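Local coordinates for U6 snRNA-associated Sm-like protein LSm8 (Schizosaccharomyces pombe, PDB 6PPN), which forms part of the nuclear LSM2-LSM8 complex, which binds the end of U6 snRNA and takes part in spliceosome assembly, at residues 6-11 with 22-28; 14-20 with 89-94. All coordinates share one frame; numbering follows the deposited sequence.

Interaction 1 (6-11 with 22-28); sequences FMEQRV and LGSLKGF
The first two strands of the Sm fold, 10-15 and 20-28, meet here as antiparallel neighbours, with a type II turn from Phe6 to Gln9 leading into the first. Val11 and Gly23 form a hydrogen-bonded pair, with Val11 N to Gly23 O at 2.8 Å and Gly23 N to Val11 O at 2.9 Å; Arg10 and Ser24 follow as a non-hydrogen-bonded pair. Leu25 N then donates to Gln9 O, and Leu25 O takes Glu8 N at 2.7 Å, so the backbone of Leu25 ties down the turn. Bent at chi2 and chi3 (-56° and -75°), the Arg10 chain folds back over the second strand and lays one guanidinium face on Gly23, with Arg10 CZ 3.5 Å from Gly23 CA. Arg10 NH1 reaches Ser24 OG at 3.1 Å, and Arg10 NH2 bonds Asp38 O. An alanine at Arg10 would remove the flat group over Gly23 and is likely to leave Ser24 OG and Asp38 O without the guanidinium donors. Lys26 NZ approaches Glu8 OE1 on its syn lone pair, a 2.8 Å salt bridge between side chains crossing at about a right angle. Met7 SD lies near the plane of the Phe28 ring, 4.0 Å from Phe28 CD1, an edge-on Met-aromatic contact, and also meets Leu25 CG. Phe6 CB rests on Leu25 CD2, while Phe6 and Val11 also touch Val68 of strand 65-71. The pairing of strand 10-15 with strand 20-28 in a strongly bent antiparallel sheet is that of the Sm fold.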
# COMPACT_ATOMS: atom_id res chain seq x y z
N PHE H 6 15.37 -4.27 19.85
CA PHE H 6 14.19 -4.16 20.70
C PHE H 6 13.67 -5.50 21.22
O PHE H 6 12.67 -5.52 21.95
CB PHE H 6 13.05 -3.47 19.95
CG PHE H 6 13.35 -2.06 19.52
CD1 PHE H 6 14.40 -1.35 20.06
CD2 PHE H 6 12.55 -1.45 18.56
CE1 PHE H 6 14.65 -0.06 19.65
CE2 PHE H 6 12.79 -0.14 18.15
CZ PHE H 6 13.87 0.56 18.70
N MET H 7 14.30 -6.62 20.85
CA MET H 7 13.77 -7.94 21.20
C MET H 7 13.58 -8.12 22.70
O MET H 7 14.42 -7.70 23.51
CB MET H 7 14.69 -9.03 20.67
CG MET H 7 14.49 -9.34 19.20
SD MET H 7 12.86 -10.02 18.95
CE MET H 7 13.02 -11.48 19.97
N GLU H 8 12.47 -8.76 23.08
CA GLU H 8 12.14 -9.11 24.46
C GLU H 8 11.94 -7.89 25.34
O GLU H 8 12.08 -7.98 26.56
CB GLU H 8 13.21 -10.02 25.10
CG GLU H 8 13.58 -11.24 24.28
CD GLU H 8 12.41 -12.18 24.02
OE1 GLU H 8 11.43 -12.20 24.81
OE2 GLU H 8 12.46 -12.88 22.98
N GLN H 9 11.66 -6.73 24.75
CA GLN H 9 11.41 -5.53 25.53
C GLN H 9 10.05 -4.96 25.16
O GLN H 9 9.48 -5.29 24.11
CB GLN H 9 12.51 -4.49 25.31
CG GLN H 9 13.89 -5.01 25.65
CD GLN H 9 14.98 -4.23 24.93
OE1 GLN H 9 15.38 -3.14 25.36
NE2 GLN H 9 15.43 -4.77 23.80
N ARG H 10 9.53 -4.10 26.05
CA ARG H 10 8.27 -3.41 25.80
C ARG H 10 8.46 -2.44 24.65
O ARG H 10 9.45 -1.71 24.58
CB ARG H 10 7.78 -2.65 27.02
CG ARG H 10 7.42 -3.55 28.18
CD ARG H 10 6.37 -4.62 27.82
NE ARG H 10 5.00 -4.11 27.69
CZ ARG H 10 3.91 -4.88 27.56
NH1 ARG H 10 4.02 -6.20 27.55
NH2 ARG H 10 2.70 -4.34 27.45
N VAL H 11 7.52 -2.46 23.73
CA VAL H 11 7.62 -1.79 22.45
C VAL H 11 6.26 -1.18 22.17
O VAL H 11 5.24 -1.67 22.65
CB VAL H 11 8.07 -2.84 21.42
CG1 VAL H 11 7.19 -2.85 20.22
CG2 VAL H 11 9.56 -2.70 21.13
N LEU H 22 0.91 -1.60 22.46
CA LEU H 22 2.13 -1.81 23.23
C LEU H 22 2.24 -3.28 23.56
O LEU H 22 1.23 -3.94 23.83
CB LEU H 22 2.10 -1.01 24.54
CG LEU H 22 2.31 0.49 24.38
CD1 LEU H 22 0.99 1.19 24.05
CD2 LEU H 22 2.96 1.06 25.66
N GLY H 23 3.46 -3.79 23.58
CA GLY H 23 3.64 -5.17 24.05
C GLY H 23 5.09 -5.57 23.98
O GLY H 23 5.95 -4.79 23.58
N SER H 24 5.36 -6.81 24.41
CA SER H 24 6.72 -7.33 24.37
C SER H 24 7.06 -7.89 22.99
O SER H 24 6.32 -8.70 22.44
CB SER H 24 6.89 -8.40 25.43
OG SER H 24 6.52 -7.84 26.68
N LEU H 25 8.18 -7.44 22.43
CA LEU H 25 8.54 -7.89 21.09
C LEU H 25 9.10 -9.29 21.21
O LEU H 25 10.15 -9.50 21.82
CB LEU H 25 9.53 -6.94 20.42
CG LEU H 25 9.92 -7.27 18.97
CD1 LEU H 25 8.68 -7.21 18.08
CD2 LEU H 25 10.95 -6.29 18.45
N LYS H 26 8.38 -10.27 20.66
CA LYS H 26 8.84 -11.64 20.70
C LYS H 26 9.45 -12.08 19.38
O LYS H 26 10.15 -13.09 19.34
CB LYS H 26 7.69 -12.58 21.09
CG LYS H 26 6.94 -12.13 22.33
CD LYS H 26 7.77 -12.16 23.61
CE LYS H 26 8.15 -13.54 24.06
NZ LYS H 26 9.04 -13.50 25.29
N GLY H 27 9.24 -11.34 18.31
CA GLY H 27 9.94 -11.74 17.11
C GLY H 27 9.52 -10.89 15.94
O GLY H 27 8.49 -10.22 16.03
N PHE H 28 10.29 -10.89 14.85
CA PHE H 28 9.97 -10.14 13.66
C PHE H 28 10.61 -10.85 12.47
O PHE H 28 11.43 -11.75 12.63
CB PHE H 28 10.51 -8.71 13.77
CG PHE H 28 11.99 -8.65 13.89
CD1 PHE H 28 12.61 -8.82 15.11
CD2 PHE H 28 12.78 -8.43 12.77
CE1 PHE H 28 13.99 -8.77 15.22
CE2 PHE H 28 14.14 -8.39 12.86
CZ PHE H 28 14.77 -8.55 14.10

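Interaction 2 (14-20 with 89-94); sequences ITNDGRV and IPDVVH
Val92 N gives its hydrogen to Asn16 O over 2.7 Å, a nearly straight bond (163° at the hydrogen) lying in the carbonyl plane. It pins the C-terminal tail to the type I turn, Thr15 to Gly18, that joins the first two strands. A water adds a second tie, donating to Thr15 O and, at 2.7 Å, to Pro90 O. Val92 sets CG2 against the Asn16 amide, 3.5 Å from Asn16 OD1; chi1 of 168° turns CG1 away from the backbone N and leaves CG2 beside it, facing the amide. Farther along, Asn16 ND2 comes to the edge of the His94 ring, 3.8 Å from His94 NE2, with the amide and ring planes 63° apart. Val92 CG1 lies over one face of that imidazole, offset toward its rim. At the other end Ile89 reaches into the barrel wall: its CD1 meets Ile14 CD1 at 3.8 Å and Val20 CG2 at 4.0 Å, crossing both side chains at about a right angle. Gly18 packs its CA 3.6 Å from Ile89 O, where a side chain would run into that carbonyl. Asp91 OD1 and Asp17 O, two acceptors, stand 3.1 Å apart without a bond. With one direct hydrogen bond, one water bridge and an isoleucine anchor, the tail is held mainly through backbone polar atoms and apolar side chains, and no salt bridge joins the two segments.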
# COMPACT_ATOMS: atom_id res chain seq x y z
N ILE H 14 2.97 1.83 16.12
CA ILE H 14 1.99 2.68 15.46
C ILE H 14 1.73 2.04 14.10
O ILE H 14 2.67 1.87 13.31
CB ILE H 14 2.49 4.11 15.27
CG1 ILE H 14 3.03 4.65 16.57
CG2 ILE H 14 1.35 4.97 14.77
CD1 ILE H 14 1.98 5.00 17.46
N THR H 15 0.47 1.73 13.83
CA THR H 15 0.08 1.06 12.60
C THR H 15 -0.44 2.07 11.58
O THR H 15 -0.67 3.25 11.88
CB THR H 15 -0.98 0.01 12.89
OG1 THR H 15 -2.09 0.64 13.50
CG2 THR H 15 -0.47 -0.97 13.88
N ASN H 16 -0.62 1.58 10.34
CA ASN H 16 -1.02 2.48 9.27
C ASN H 16 -2.42 3.04 9.47
O ASN H 16 -2.74 4.08 8.89
CB ASN H 16 -0.93 1.79 7.91
CG ASN H 16 0.52 1.56 7.48
OD1 ASN H 16 1.47 1.86 8.22
ND2 ASN H 16 0.70 1.07 6.26
N ASP H 17 -3.28 2.37 10.25
CA ASP H 17 -4.60 2.89 10.55
C ASP H 17 -4.61 3.74 11.81
O ASP H 17 -5.68 4.08 12.31
CB ASP H 17 -5.63 1.75 10.67
CG ASP H 17 -5.17 0.64 11.61
OD1 ASP H 17 -4.14 0.81 12.28
OD2 ASP H 17 -5.86 -0.42 11.69
N GLY H 18 -3.43 4.13 12.31
CA GLY H 18 -3.37 5.08 13.41
C GLY H 18 -3.47 4.47 14.79
O GLY H 18 -3.51 5.22 15.77
N ARG H 19 -3.46 3.16 14.91
CA ARG H 19 -3.67 2.58 16.22
C ARG H 19 -2.33 2.48 16.95
O ARG H 19 -1.27 2.48 16.34
CB ARG H 19 -4.31 1.19 16.13
CG ARG H 19 -5.80 1.21 15.92
CD ARG H 19 -6.26 0.41 14.73
NE ARG H 19 -6.52 -1.01 14.98
CZ ARG H 19 -7.61 -1.64 14.56
NH1 ARG H 19 -7.77 -2.93 14.80
NH2 ARG H 19 -8.57 -0.98 13.92
N VAL H 20 -2.40 2.44 18.28
CA VAL H 20 -1.23 2.42 19.14
C VAL H 20 -1.32 1.13 19.94
O VAL H 20 -2.27 0.96 20.71
CB VAL H 20 -1.19 3.64 20.07
CG1 VAL H 20 0.01 3.56 21.02
CG2 VAL H 20 -1.13 4.93 19.25
N ILE H 89 -4.06 9.69 15.85
CA ILE H 89 -2.99 9.65 14.84
C ILE H 89 -3.61 9.42 13.47
O ILE H 89 -4.49 8.55 13.32
CB ILE H 89 -1.98 8.57 15.21
CG1 ILE H 89 -1.35 8.90 16.57
CG2 ILE H 89 -0.92 8.43 14.12
CD1 ILE H 89 -0.19 8.02 16.94
N PRO H 90 -3.23 10.17 12.44
CA PRO H 90 -3.86 9.99 11.13
C PRO H 90 -3.49 8.68 10.47
O PRO H 90 -2.51 8.02 10.81
CB PRO H 90 -3.32 11.17 10.32
CG PRO H 90 -2.98 12.22 11.38
CD PRO H 90 -2.42 11.41 12.51
N ASP H 91 -4.32 8.28 9.50
CA ASP H 91 -4.01 7.09 8.71
C ASP H 91 -2.82 7.35 7.79
O ASP H 91 -2.63 8.46 7.28
CB ASP H 91 -5.19 6.69 7.83
CG ASP H 91 -6.34 6.06 8.63
OD1 ASP H 91 -6.24 5.93 9.87
OD2 ASP H 91 -7.34 5.67 7.99
N VAL H 92 -2.05 6.31 7.53
CA VAL H 92 -1.08 6.41 6.45
C VAL H 92 -1.84 6.50 5.14
O VAL H 92 -2.78 5.73 4.89
CB VAL H 92 -0.15 5.20 6.44
CG1 VAL H 92 0.64 5.18 5.15
CG2 VAL H 92 0.79 5.25 7.61
N VAL H 93 -1.49 7.49 4.33
CA VAL H 93 -2.03 7.64 2.99
C VAL H 93 -0.89 7.34 2.02
O VAL H 93 0.10 8.08 1.98
CB VAL H 93 -2.57 9.05 2.76
CG1 VAL H 93 -2.91 9.23 1.32
CG2 VAL H 93 -3.79 9.27 3.64
N HIS H 94 -1.04 6.29 1.23
CA HIS H 94 -0.00 5.95 0.27
C HIS H 94 -0.17 6.78 -0.98
O HIS H 94 0.82 7.09 -1.64
CB HIS H 94 -0.04 4.48 -0.08
CG HIS H 94 0.07 3.57 1.10
ND1 HIS H 94 1.26 3.39 1.78
CD2 HIS H 94 -0.84 2.78 1.70
CE1 HIS H 94 1.06 2.54 2.77
NE2 HIS H 94 -0.20 2.14 2.74
OXT HIS H 94 -1.29 7.16 -1.31
O HOH W 1 -0.55 6.22 11.17

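Overall arrangement
The centres of the two contacts lie about 20 Å apart, on opposite sides of the chain's centre, and strand 10-15 runs between them. Interaction 1 takes the start of that strand, interaction 2 its end and the following turn. Along the chain the segments alternate: 6-11, 14-20, 22-28, then 89-94 after helix 73-78. Interaction 1 thus joins sequence neighbours within one hairpin, whereas interaction 2 brings the C terminus back across nearly the whole chain to the hairpin's turn. Both also adjoin other protein chains, Lys26 and Val93 each making backbone hydrogen bonds to one, so the second strand and the C-terminal tail both take part in the seven-chain assembly.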